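Local coordinates for matrix protein VP40 (PDB 5B0V) that drives assembly and budding of Marburg virus particles as the viral matrix protein, a dimer that reorganises into multimers at the plasma membrane, at residues V209-N214 / N298-R303; P217-T222 / V306-N311; L240-I245 / D268-K273; F261-P266 / P285-Q290. All blocks are in the same frame, centred on the assembly; numbering follows the deposited sequence.

Contact 1: V209-N214 / N298-R303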
loop_
_atom_site.group_PDB
_atom_site.type_symbol
_atom_site.label_atom_id
_atom_site.label_comp_id
_atom_site.label_asym_id
_atom_site.label_seq_id
_atom_site.Cartn_x
_atom_site.Cartn_y
_atom_site.Cartn_z
ATOM N N VAL A 209 -23.697 -6.169 21.730
ATOM C CA VAL A 209 -23.862 -7.628 21.820
ATOM C C VAL A 209 -22.514 -8.294 21.726
ATOM O O VAL A 209 -21.796 -8.074 20.777
ATOM C CB VAL A 209 -24.775 -8.143 20.674
ATOM C CG1 VAL A 209 -24.398 -9.530 20.172
ATOM C CG2 VAL A 209 -26.229 -8.138 21.106
ATOM N N SER A 210 -22.164 -9.067 22.736
ATOM C CA SER A 210 -20.987 -9.895 22.673
ATOM C C SER A 210 -21.412 -11.178 21.999
ATOM O O SER A 210 -22.072 -11.986 22.614
ATOM C CB SER A 210 -20.408 -10.154 24.070
ATOM O OG SER A 210 -19.372 -11.147 24.002
ATOM N N ILE A 211 -21.012 -11.371 20.743
ATOM C CA ILE A 211 -21.390 -12.547 19.962
ATOM C C ILE A 211 -20.488 -13.761 20.219
ATOM O O ILE A 211 -20.900 -14.896 20.010
ATOM C CB ILE A 211 -21.423 -12.205 18.453
ATOM C CG1 ILE A 211 -22.298 -13.200 17.694
ATOM C CG2 ILE A 211 -20.021 -12.106 17.844
ATOM C CD1 ILE A 211 -23.784 -12.922 17.824
ATOM N N HIS A 212 -19.284 -13.533 20.723
ATOM C CA HIS A 212 -18.399 -14.628 21.099
ATOM C C HIS A 212 -17.430 -14.040 22.084
ATOM O O HIS A 212 -17.040 -12.904 21.950
ATOM C CB HIS A 212 -17.661 -15.158 19.864
ATOM C CG HIS A 212 -16.705 -16.292 20.111
ATOM N ND1 HIS A 212 -17.106 -17.610 20.199
ATOM C CD2 HIS A 212 -15.357 -16.311 20.193
ATOM C CE1 HIS A 212 -16.054 -18.383 20.384
ATOM N NE2 HIS A 212 -14.979 -17.618 20.377
ATOM N N PRO A 213 -17.050 -14.810 23.109
ATOM C CA PRO A 213 -16.241 -14.191 24.157
ATOM C C PRO A 213 -14.901 -13.660 23.674
ATOM O O PRO A 213 -14.353 -12.752 24.298
ATOM C CB PRO A 213 -16.041 -15.314 25.173
ATOM C CG PRO A 213 -16.517 -16.563 24.515
ATOM C CD PRO A 213 -17.508 -16.158 23.488
ATOM N N ASN A 214 -14.397 -14.202 22.571
ATOM C CA ASN A 214 -13.120 -13.784 22.033
ATOM C C ASN A 214 -13.165 -12.805 20.857
ATOM O O ASN A 214 -12.159 -12.617 20.180
ATOM C CB ASN A 214 -12.312 -15.027 21.669
ATOM C CG ASN A 214 -11.995 -15.886 22.871
ATOM O OD1 ASN A 214 -11.712 -17.088 22.740
ATOM N ND2 ASN A 214 -12.009 -15.271 24.054
ATOM N N ASN A 298 -21.612 -22.313 13.655
ATOM C CA ASN A 298 -22.201 -22.752 14.899
ATOM C C ASN A 298 -21.514 -22.147 16.138
ATOM O O ASN A 298 -21.965 -22.390 17.242
ATOM C CB ASN A 298 -22.268 -24.291 14.958
ATOM C CG ASN A 298 -20.934 -24.956 15.274
ATOM O OD1 ASN A 298 -19.852 -24.402 15.097
ATOM N ND2 ASN A 298 -21.022 -26.178 15.729
ATOM N N GLY A 299 -20.459 -21.335 15.952
ATOM C CA GLY A 299 -19.688 -20.768 17.082
ATOM C C GLY A 299 -20.091 -19.381 17.585
ATOM O O GLY A 299 -19.331 -18.735 18.295
ATOM N N PHE A 300 -21.281 -18.918 17.212
ATOM C CA PHE A 300 -21.787 -17.615 17.609
ATOM C C PHE A 300 -22.998 -17.742 18.563
ATOM O O PHE A 300 -23.949 -16.947 18.517
ATOM C CB PHE A 300 -22.213 -16.864 16.360
ATOM C CG PHE A 300 -21.087 -16.533 15.425
ATOM C CD1 PHE A 300 -20.024 -15.740 15.836
ATOM C CD2 PHE A 300 -21.118 -16.949 14.105
ATOM C CE1 PHE A 300 -18.992 -15.401 14.968
ATOM C CE2 PHE A 300 -20.103 -16.602 13.229
ATOM C CZ PHE A 300 -19.037 -15.831 13.664
ATOM N N ASN A 301 -22.990 -18.746 19.419
ATOM C CA ASN A 301 -24.177 -19.019 20.236
ATOM C C ASN A 301 -24.067 -18.560 21.676
ATOM O O ASN A 301 -25.079 -18.395 22.339
ATOM C CB ASN A 301 -24.511 -20.503 20.166
ATOM C CG ASN A 301 -24.968 -20.914 18.780
ATOM O OD1 ASN A 301 -25.590 -20.123 18.068
ATOM N ND2 ASN A 301 -24.666 -22.152 18.390
ATOM N N ASN A 302 -22.831 -18.383 22.139
ATOM C CA ASN A 302 -22.542 -17.896 23.469
ATOM C C ASN A 302 -22.550 -16.370 23.465
ATOM O O ASN A 302 -21.498 -15.699 23.432
ATOM C CB ASN A 302 -21.199 -18.429 23.943
ATOM C CG ASN A 302 -20.813 -17.932 25.333
ATOM O OD1 ASN A 302 -21.622 -17.350 26.086
ATOM N ND2 ASN A 302 -19.558 -18.161 25.685
ATOM N N ARG A 303 -23.762 -15.836 23.535
ATOM C CA ARG A 303 -24.007 -14.417 23.401
ATOM C C ARG A 303 -24.295 -13.809 24.750
ATOM O O ARG A 303 -24.785 -14.479 25.655
ATOM C CB ARG A 303 -25.220 -14.194 22.514
ATOM C CG ARG A 303 -25.169 -14.954 21.206
ATOM C CD ARG A 303 -26.426 -14.727 20.409
ATOM N NE ARG A 303 -26.166 -15.157 19.047
ATOM C CZ ARG A 303 -27.097 -15.506 18.178
ATOM N NH1 ARG A 303 -28.379 -15.448 18.481
ATOM N NH2 ARG A 303 -26.739 -15.874 16.964
#

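Contact 2: P217-T222 / V306-N311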
loop_
_atom_site.group_PDB
_atom_site.type_symbol
_atom_site.label_atom_id
_atom_site.label_comp_id
_atom_site.label_asym_id
_atom_site.label_seq_id
_atom_site.Cartn_x
_atom_site.Cartn_y
_atom_site.Cartn_z
ATOM N N PRO A 217 -17.284 -6.785 21.486
ATOM C CA PRO A 217 -18.721 -6.655 21.338
ATOM C C PRO A 217 -19.111 -5.662 20.240
ATOM O O PRO A 217 -18.370 -4.726 19.921
ATOM C CB PRO A 217 -19.200 -6.177 22.713
ATOM C CG PRO A 217 -17.983 -5.769 23.468
ATOM C CD PRO A 217 -16.774 -5.967 22.598
ATOM N N ILE A 218 -20.276 -5.917 19.672
ATOM C CA ILE A 218 -20.791 -5.207 18.533
ATOM C C ILE A 218 -21.774 -4.189 19.059
ATOM O O ILE A 218 -22.845 -4.539 19.504
ATOM C CB ILE A 218 -21.546 -6.167 17.616
ATOM C CG1 ILE A 218 -20.650 -7.383 17.300
ATOM C CG2 ILE A 218 -22.040 -5.431 16.373
ATOM C CD1 ILE A 218 -21.324 -8.614 16.728
ATOM N N VAL A 219 -21.399 -2.926 19.032
ATOM C CA VAL A 219 -22.298 -1.866 19.416
ATOM C C VAL A 219 -23.465 -1.803 18.433
ATOM O O VAL A 219 -23.304 -1.928 17.226
ATOM C CB VAL A 219 -21.589 -0.512 19.443
ATOM C CG1 VAL A 219 -22.584 0.610 19.743
ATOM C CG2 VAL A 219 -20.485 -0.541 20.486
ATOM N N LEU A 220 -24.641 -1.575 18.985
ATOM C CA LEU A 220 -25.874 -1.622 18.246
ATOM C C LEU A 220 -26.474 -0.254 18.066
ATOM O O LEU A 220 -26.237 0.656 18.872
ATOM C CB LEU A 220 -26.853 -2.490 19.025
ATOM C CG LEU A 220 -26.484 -3.953 19.233
ATOM C CD1 LEU A 220 -27.496 -4.625 20.147
ATOM C CD2 LEU A 220 -26.435 -4.678 17.905
ATOM N N PRO A 221 -27.308 -0.110 17.039
ATOM C CA PRO A 221 -28.081 1.101 16.952
ATOM C C PRO A 221 -28.969 1.302 18.186
ATOM O O PRO A 221 -29.206 0.382 18.977
ATOM C CB PRO A 221 -28.978 0.878 15.733
ATOM C CG PRO A 221 -28.502 -0.353 15.078
ATOM C CD PRO A 221 -27.827 -1.143 16.137
ATOM N N THR A 222 -29.442 2.523 18.338
ATOM C CA THR A 222 -30.271 2.849 19.453
ATOM C C THR A 222 -31.575 2.048 19.391
ATOM O O THR A 222 -32.088 1.744 18.311
ATOM C CB THR A 222 -30.542 4.369 19.544
ATOM O OG1 THR A 222 -31.021 4.856 18.282
ATOM C CG2 THR A 222 -29.244 5.117 19.940
ATOM N N VAL A 306 -23.955 -6.340 26.699
ATOM C CA VAL A 306 -23.075 -5.502 27.500
ATOM C C VAL A 306 -23.167 -4.047 27.050
ATOM O O VAL A 306 -23.810 -3.726 26.064
ATOM C CB VAL A 306 -21.613 -6.005 27.437
ATOM C CG1 VAL A 306 -21.508 -7.392 28.059
ATOM C CG2 VAL A 306 -21.083 -6.041 26.003
ATOM N N LEU A 307 -22.497 -3.189 27.800
ATOM C CA LEU A 307 -22.281 -1.810 27.428
ATOM C C LEU A 307 -20.840 -1.701 26.994
ATOM O O LEU A 307 -19.939 -2.116 27.711
ATOM C CB LEU A 307 -22.518 -0.906 28.616
ATOM C CG LEU A 307 -23.957 -0.823 29.142
ATOM C CD1 LEU A 307 -24.003 -0.317 30.576
ATOM C CD2 LEU A 307 -24.781 0.062 28.243
ATOM N N ALA A 308 -20.606 -1.208 25.783
ATOM C CA ALA A 308 -19.247 -1.056 25.292
ATOM C C ALA A 308 -19.030 0.346 24.762
ATOM O O ALA A 308 -19.985 1.044 24.405
ATOM C CB ALA A 308 -18.967 -2.070 24.215
ATOM N N TYR A 309 -17.765 0.757 24.735
ATOM C CA TYR A 309 -17.375 1.978 24.058
ATOM C C TYR A 309 -17.521 1.792 22.572
ATOM O O TYR A 309 -17.224 0.724 22.028
ATOM C CB TYR A 309 -15.922 2.317 24.332
ATOM C CG TYR A 309 -15.641 2.749 25.750
ATOM C CD1 TYR A 309 -16.100 3.983 26.226
ATOM C CD2 TYR A 309 -14.884 1.951 26.603
ATOM C CE1 TYR A 309 -15.819 4.389 27.503
ATOM C CE2 TYR A 309 -14.597 2.359 27.885
ATOM C CZ TYR A 309 -15.072 3.570 28.327
ATOM O OH TYR A 309 -14.812 3.957 29.613
ATOM N N ALA A 310 -17.971 2.841 21.901
ATOM C CA ALA A 310 -17.948 2.874 20.443
ATOM C C ALA A 310 -16.592 3.358 19.967
ATOM O O ALA A 310 -16.095 2.940 18.946
ATOM C CB ALA A 310 -19.054 3.769 19.942
ATOM N N ASN A 311 -16.000 4.251 20.731
ATOM C CA ASN A 311 -14.717 4.822 20.404
ATOM C C ASN A 311 -13.664 3.742 20.380
ATOM O O ASN A 311 -13.339 3.212 21.439
ATOM C CB ASN A 311 -14.372 5.901 21.439
ATOM C CG ASN A 311 -13.030 6.543 21.200
ATOM O OD1 ASN A 311 -12.098 5.905 20.711
ATOM N ND2 ASN A 311 -12.920 7.825 21.544
#

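Contact 3: L240-I245 / D268-K273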
loop_
_atom_site.group_PDB
_atom_site.type_symbol
_atom_site.label_atom_id
_atom_site.label_comp_id
_atom_site.label_asym_id
_atom_site.label_seq_id
_atom_site.Cartn_x
_atom_site.Cartn_y
_atom_site.Cartn_z
ATOM N N LEU A 240 -32.547 -4.635 28.465
ATOM C CA LEU A 240 -33.516 -5.704 28.640
ATOM C C LEU A 240 -34.183 -6.060 27.333
ATOM O O LEU A 240 -34.517 -7.207 27.115
ATOM C CB LEU A 240 -34.583 -5.299 29.644
ATOM C CG LEU A 240 -34.241 -5.631 31.080
ATOM C CD1 LEU A 240 -35.357 -5.093 31.938
ATOM C CD2 LEU A 240 -34.046 -7.132 31.254
ATOM N N ALA A 241 -34.417 -5.064 26.488
ATOM C CA ALA A 241 -35.115 -5.279 25.238
ATOM C C ALA A 241 -34.269 -6.166 24.355
ATOM O O ALA A 241 -34.771 -7.111 23.760
ATOM C CB ALA A 241 -35.380 -3.954 24.556
ATOM N N ILE A 242 -32.978 -5.859 24.306
ATOM C CA ILE A 242 -32.009 -6.644 23.542
ATOM C C ILE A 242 -31.897 -8.095 24.029
ATOM O O ILE A 242 -31.966 -9.033 23.220
ATOM C CB ILE A 242 -30.613 -6.011 23.581
ATOM C CG1 ILE A 242 -30.646 -4.615 22.963
ATOM C CG2 ILE A 242 -29.618 -6.841 22.796
ATOM C CD1 ILE A 242 -29.496 -3.725 23.399
ATOM N N SER A 243 -31.735 -8.304 25.335
ATOM C CA SER A 243 -31.585 -9.683 25.814
ATOM C C SER A 243 -32.823 -10.487 25.448
ATOM O O SER A 243 -32.729 -11.676 25.148
ATOM C CB SER A 243 -31.310 -9.743 27.305
ATOM O OG SER A 243 -32.313 -9.053 28.003
ATOM N N GLY A 244 -33.964 -9.810 25.403
ATOM C CA GLY A 244 -35.219 -10.433 24.996
ATOM C C GLY A 244 -35.249 -11.107 23.632
ATOM O O GLY A 244 -36.021 -12.043 23.437
ATOM N N ILE A 245 -34.415 -10.643 22.692
ATOM C CA ILE A 245 -34.328 -11.243 21.365
ATOM C C ILE A 245 -32.912 -11.642 21.017
ATOM O O ILE A 245 -32.605 -11.958 19.863
ATOM C CB ILE A 245 -34.847 -10.291 20.271
ATOM C CG1 ILE A 245 -34.205 -8.901 20.346
ATOM C CG2 ILE A 245 -36.347 -10.125 20.377
ATOM C CD1 ILE A 245 -32.766 -8.829 19.887
ATOM N N ASP A 268 -38.580 -3.085 14.059
ATOM C CA ASP A 268 -39.498 -2.657 15.082
ATOM C C ASP A 268 -38.799 -2.287 16.384
ATOM O O ASP A 268 -39.406 -1.624 17.227
ATOM C CB ASP A 268 -40.586 -3.722 15.334
ATOM C CG ASP A 268 -40.047 -5.013 16.000
ATOM O OD1 ASP A 268 -38.842 -5.094 16.319
ATOM O OD2 ASP A 268 -40.864 -5.943 16.213
HETATM N N MSE A 269 -37.540 -2.702 16.545
HETATM C CA MSE A 269 -36.759 -2.409 17.749
HETATM C C MSE A 269 -35.617 -1.424 17.627
HETATM O O MSE A 269 -35.329 -0.701 18.568
HETATM C CB MSE A 269 -36.153 -3.717 18.179
HETATM C CG MSE A 269 -35.448 -3.551 19.523
HETATM SE SE MSE A 269 -34.800 -5.195 20.396
HETATM C CE MSE A 269 -36.452 -6.152 20.878
ATOM N N PHE A 270 -34.954 -1.394 16.468
ATOM C CA PHE A 270 -33.734 -0.607 16.259
ATOM C C PHE A 270 -33.907 0.450 15.184
ATOM O O PHE A 270 -34.436 0.190 14.087
ATOM C CB PHE A 270 -32.601 -1.510 15.843
ATOM C CG PHE A 270 -32.177 -2.481 16.903
ATOM C CD1 PHE A 270 -31.292 -2.098 17.890
ATOM C CD2 PHE A 270 -32.641 -3.777 16.897
ATOM C CE1 PHE A 270 -30.889 -2.988 18.856
ATOM C CE2 PHE A 270 -32.250 -4.676 17.872
ATOM C CZ PHE A 270 -31.365 -4.281 18.845
ATOM N N SER A 271 -33.475 1.660 15.525
ATOM C CA SER A 271 -33.574 2.819 14.654
ATOM C C SER A 271 -32.215 3.101 14.049
ATOM O O SER A 271 -31.189 3.058 14.719
ATOM C CB SER A 271 -34.051 4.033 15.445
ATOM O OG SER A 271 -33.741 5.232 14.748
ATOM N N VAL A 272 -32.239 3.415 12.772
ATOM C CA VAL A 272 -31.061 3.710 11.998
ATOM C C VAL A 272 -30.887 5.235 11.864
ATOM O O VAL A 272 -29.896 5.671 11.279
ATOM C CB VAL A 272 -31.165 3.033 10.611
ATOM C CG1 VAL A 272 -31.237 1.532 10.777
ATOM C CG2 VAL A 272 -32.394 3.531 9.846
ATOM N N LYS A 273 -31.831 6.023 12.411
ATOM C CA LYS A 273 -31.733 7.496 12.481
ATOM C C LYS A 273 -30.314 7.978 12.826
ATOM O O LYS A 273 -29.784 8.854 12.137
ATOM C CB LYS A 273 -32.751 8.073 13.490
#

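Contact 4: F261-P266 / P285-Q290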
loop_
_atom_site.group_PDB
_atom_site.type_symbol
_atom_site.label_atom_id
_atom_site.label_comp_id
_atom_site.label_asym_id
_atom_site.label_seq_id
_atom_site.Cartn_x
_atom_site.Cartn_y
_atom_site.Cartn_z
ATOM N N PHE A 261 -18.838 -10.944 8.740
ATOM C CA PHE A 261 -20.154 -11.415 9.126
ATOM C C PHE A 261 -21.068 -10.258 9.394
ATOM O O PHE A 261 -20.612 -9.136 9.696
ATOM C CB PHE A 261 -20.018 -12.276 10.353
ATOM C CG PHE A 261 -19.086 -13.422 10.135
ATOM C CD1 PHE A 261 -17.708 -13.232 10.107
ATOM C CD2 PHE A 261 -19.588 -14.681 9.877
ATOM C CE1 PHE A 261 -16.860 -14.305 9.871
ATOM C CE2 PHE A 261 -18.750 -15.743 9.645
ATOM C CZ PHE A 261 -17.394 -15.557 9.638
ATOM N N ARG A 262 -22.359 -10.536 9.283
ATOM C CA ARG A 262 -23.373 -9.515 9.513
ATOM C C ARG A 262 -24.588 -10.035 10.304
ATOM O O ARG A 262 -24.849 -11.233 10.337
ATOM C CB ARG A 262 -23.777 -8.927 8.171
ATOM C CG ARG A 262 -24.464 -9.873 7.249
ATOM C CD ARG A 262 -25.054 -9.067 6.113
ATOM N NE ARG A 262 -25.381 -9.984 5.020
ATOM C CZ ARG A 262 -25.028 -9.879 3.745
ATOM N NH1 ARG A 262 -24.327 -8.852 3.295
ATOM N NH2 ARG A 262 -25.418 -10.811 2.900
ATOM N N ILE A 263 -25.311 -9.119 10.946
ATOM C CA ILE A 263 -26.554 -9.452 11.655
ATOM C C ILE A 263 -27.639 -8.469 11.265
ATOM O O ILE A 263 -27.534 -7.259 11.508
ATOM C CB ILE A 263 -26.411 -9.388 13.182
ATOM C CG1 ILE A 263 -25.306 -10.296 13.663
ATOM C CG2 ILE A 263 -27.705 -9.808 13.873
ATOM C CD1 ILE A 263 -24.879 -10.018 15.087
ATOM N N SER A 264 -28.702 -8.982 10.670
ATOM C CA SER A 264 -29.830 -8.131 10.407
ATOM C C SER A 264 -30.670 -8.064 11.708
ATOM O O SER A 264 -30.847 -9.075 12.430
ATOM C CB SER A 264 -30.595 -8.609 9.194
ATOM O OG SER A 264 -31.528 -9.558 9.602
ATOM N N LEU A 265 -31.105 -6.845 12.033
ATOM C CA LEU A 265 -31.761 -6.537 13.297
ATOM C C LEU A 265 -33.203 -6.197 13.027
ATOM O O LEU A 265 -33.503 -5.594 12.014
ATOM C CB LEU A 265 -31.068 -5.357 13.975
ATOM C CG LEU A 265 -29.598 -5.561 14.353
ATOM C CD1 LEU A 265 -28.911 -4.269 14.736
ATOM C CD2 LEU A 265 -29.475 -6.521 15.501
ATOM N N PRO A 266 -34.108 -6.569 13.940
ATOM C CA PRO A 266 -35.517 -6.215 13.768
ATOM C C PRO A 266 -35.754 -4.681 13.728
ATOM O O PRO A 266 -35.224 -3.951 14.561
ATOM C CB PRO A 266 -36.192 -6.864 14.981
ATOM C CG PRO A 266 -35.117 -7.067 15.984
ATOM C CD PRO A 266 -33.856 -7.264 15.220
ATOM N N PRO A 285 -31.848 -2.059 9.591
ATOM C CA PRO A 285 -30.652 -1.960 10.386
ATOM C C PRO A 285 -29.838 -3.262 10.324
ATOM O O PRO A 285 -30.383 -4.349 10.508
ATOM C CB PRO A 285 -31.212 -1.679 11.774
ATOM C CG PRO A 285 -32.564 -2.313 11.789
ATOM C CD PRO A 285 -33.009 -2.508 10.387
ATOM N N VAL A 286 -28.549 -3.142 10.007
ATOM C CA VAL A 286 -27.676 -4.297 9.903
ATOM C C VAL A 286 -26.274 -3.952 10.401
ATOM O O VAL A 286 -25.738 -2.933 10.014
ATOM C CB VAL A 286 -27.580 -4.766 8.448
ATOM C CG1 VAL A 286 -26.650 -5.982 8.337
ATOM C CG2 VAL A 286 -28.961 -5.080 7.881
ATOM N N VAL A 287 -25.675 -4.816 11.226
ATOM C CA VAL A 287 -24.291 -4.618 11.662
ATOM C C VAL A 287 -23.343 -5.636 11.117
ATOM O O VAL A 287 -23.594 -6.807 11.139
ATOM C CB VAL A 287 -24.110 -4.671 13.164
ATOM C CG1 VAL A 287 -24.638 -3.410 13.776
ATOM C CG2 VAL A 287 -24.816 -5.864 13.751
ATOM N N TYR A 288 -22.217 -5.152 10.645
ATOM C CA TYR A 288 -21.192 -6.002 10.136
ATOM C C TYR A 288 -20.138 -6.127 11.194
ATOM O O TYR A 288 -19.940 -5.232 11.985
ATOM C CB TYR A 288 -20.605 -5.406 8.854
ATOM C CG TYR A 288 -21.545 -5.555 7.697
ATOM C CD1 TYR A 288 -22.560 -4.659 7.501
ATOM C CD2 TYR A 288 -21.434 -6.602 6.833
ATOM C CE1 TYR A 288 -23.432 -4.784 6.451
ATOM C CE2 TYR A 288 -22.309 -6.745 5.781
ATOM C CZ TYR A 288 -23.314 -5.835 5.602
ATOM O OH TYR A 288 -24.161 -5.977 4.523
ATOM N N PHE A 289 -19.467 -7.254 11.217
ATOM C CA PHE A 289 -18.363 -7.415 12.127
ATOM C C PHE A 289 -17.372 -8.397 11.509
ATOM O O PHE A 289 -17.670 -9.086 10.533
ATOM C CB PHE A 289 -18.864 -7.867 13.527
ATOM C CG PHE A 289 -19.409 -9.275 13.578
ATOM C CD1 PHE A 289 -20.737 -9.534 13.269
ATOM C CD2 PHE A 289 -18.609 -10.322 13.959
ATOM C CE1 PHE A 289 -21.253 -10.818 13.325
ATOM C CE2 PHE A 289 -19.110 -11.601 14.015
ATOM C CZ PHE A 289 -20.426 -11.853 13.697
ATOM N N GLN A 290 -16.187 -8.434 12.078
ATOM C CA GLN A 290 -15.125 -9.239 11.533
ATOM C C GLN A 290 -14.865 -10.435 12.409
ATOM O O GLN A 290 -14.806 -10.310 13.637
ATOM C CB GLN A 290 -13.838 -8.444 11.493
ATOM C CG GLN A 290 -13.912 -7.115 10.794
ATOM C CD GLN A 290 -12.522 -6.632 10.529
ATOM O OE1 GLN A 290 -11.891 -6.039 11.406
ATOM N NE2 GLN A 290 -11.993 -6.958 9.335
#

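Contact 1: V209-N214 / N298-R303
Gly299 opens the 298-303 side of the contact by offering its carbonyl O to His212 ND1, 3.1 Å away; with an N-H...O angle of 132° the bond is weak. The imidazole is also covered on one face by CD of the following Pro213 and meets Phe295 edge-to-face. At Phe300 the contact turns apolar: Ile211 CG1 lies 3.9 Å from Phe300 CD1, the two side chains crossing at a slant. Asn302, the centre of an inverse gamma turn, has CG anti to its backbone N (chi1 179°), which carries ND2 to within 3.6 Å of Pro213 CD as a plain van der Waals contact. At Arg303 the extended side chain runs beside Ile211 in the same direction, with NE 3.5 Å from Ile211 CD1. NE also bends back weakly to Phe300 O, while NH1 donates to Leu246 O. Arg303 CA closes the contact with a C-H...O approach of 3.2 Å to Ser210 O, just ahead of the strand ladder that continues through Ser210 and Gln304. With so little directional bonding, the seating of the loop before strand 304-309 on the chain leaving strand 205-210 probably rests mainly on the apolar Ile211-Phe300 contact and on Arg303, held by Leu246 O.

Contact 2: P217-T222 / V306-N311
Pro217 and Val306 make the tighter half of this contact, with Pro217 CB 3.8 Å from Val306 CG2. The two side chains stand at about a right angle, and the CG corner of the proline ring also reaches Ala308 CB at 3.9 Å, so one pyrrolidine rests on two successive residues of the same strand face. Val306 presents CG2 because its chi1 of -64° sets that methyl between the backbone N and the carbonyl carbon, while CG1 lies beside N. Towards Ala310 the packing thins. Val219 CG2 comes 3.8 Å from Tyr309 O, but its nearest side-chain carbon, Ala308 CB, is 4.3 Å away, and Ala310 CA is no closer. The whole contact lies at the surface: none of the six touching residues is buried, and the summed interface is only 194 Å². Both segments bond to strand 205-210, which runs between them, pairing through Val209 with Ile218 and through Ala208 and His206 with Val306 and Ala308; the side chains bridge over it. Pro217 and Ala308 both rest on Ala208, with Val306 and Val219 meeting them on the same side, whereas Ile218 turns from the other face onto Val287 and Phe289 of strand 286-290, and Leu220 meets Ile242 of helix 237-243.

Contact 3: L240-I245 / D268-K273
Selenomethionine Met269 inserts its end between Ala241 and Ile245 of the 240-245 segment: CE lies 3.6 Å from Ile245 CG1 and 3.5 Å from Ala241 O, and SE is 3.8 Å from the same Ile245 CG1. The Met269 and Ile245 side chains slide past one another in opposite directions. Next to them, Ile242 CG1 meets Phe270 CZ at 4.2 Å, these two side chains crossing at about a right angle. The shape of Met269 explains its reach: the chain is extended through chi1 and chi2 and bends at chi3 (-67°), which turns CE onto the helix. Its CG in turn covers one face of the neighbouring Phe270 ring. Further out, the turn after Leu240 is tied by Leu240 O, which accepts from Ser243 OG at 3.0 Å and from Gly244 N, both from the same face of its carbonyl plane. On the other segment, backbone bonds between Met269 and Lys224 and between Ser271 and Thr222 anchor the loop, and Ser271 OG accepts from Lys273 N in an ST turn. Ile242 also packs on Pro207, Val209 and Val305. The contact is apolar packing of helix 237-243 and the residues that follow it against the long connection between strands 260-264 and 286-290.

Contact 4: F261-P266 / P285-Q290
The Phe289 ring carries Phe261 CB over one face, 3.7 Å from the ring centroid, while the Phe261 ring is slid aside: the planes are near parallel, but with centroids 5.7 Å apart they barely overlap. Phe289 CG lies between its backbone N and carbonyl carbon, which folds the ring back over the partner strand, where CE1 also touches Ile263 CG1. The Tyr288 ring is used alike on the opposite face of the sheet, where Arg262 CB sits over it, 3.8 Å from its centroid. Arg262 then runs alongside Tyr288 until NH1 donates to Tyr288 OH at 3.1 Å; this oxygen lies at the guanidinium edge, tilted a little from its plane, and the guanidinium is turned 83° from the ring. The stronger partners of the two polar ends are Glu252, in a salt bridge with Arg262 NH2, and Asp191, at Tyr288 OH. Phe261 and Phe289 exchange two backbone bonds, the straighter being Phe261 N to Phe289 O (2.8 Å, 174°). Ile263 and Val287 form the second hydrogen-bonded pair, and Leu265 N reaches Pro285 O at 3.0 Å. Val287 and Phe289 pack on Ile218 of the other sheet, with Val251 of the adjoining strand beside Phe261, Ile263 and Phe289. With strand axes at 158°, this is a regular antiparallel ladder between central strand 260-264 and outermost strand 286-290 of a three-stranded sheet.

Contact 2 spans the antiparallel sheet 218-219, 205-210, 304-309, and contact 1 lies where the chain runs on from strand 205-210; contact 4 belongs to the sheet 251-253, 260-264, 286-290, and contact 3 sits at their side. All the centres lie about 13 to 18 Å apart. The layers meet through Ile218, whose CD1 is 3.6 Å from Phe289 CD1, and the flanking Ile211 and Phe300 add to the packing on Phe261, Ile263 and Phe289. Contact 3 joins both, with Phe270 CD2 3.7 Å from Leu265 CB and Ile242 near Leu220. Along the chain, contacts 1 and 2 alternate and enclose 3 and 4, which alternate too, consistent with one compact unit whose chain crossings tie two sheets and the helix together.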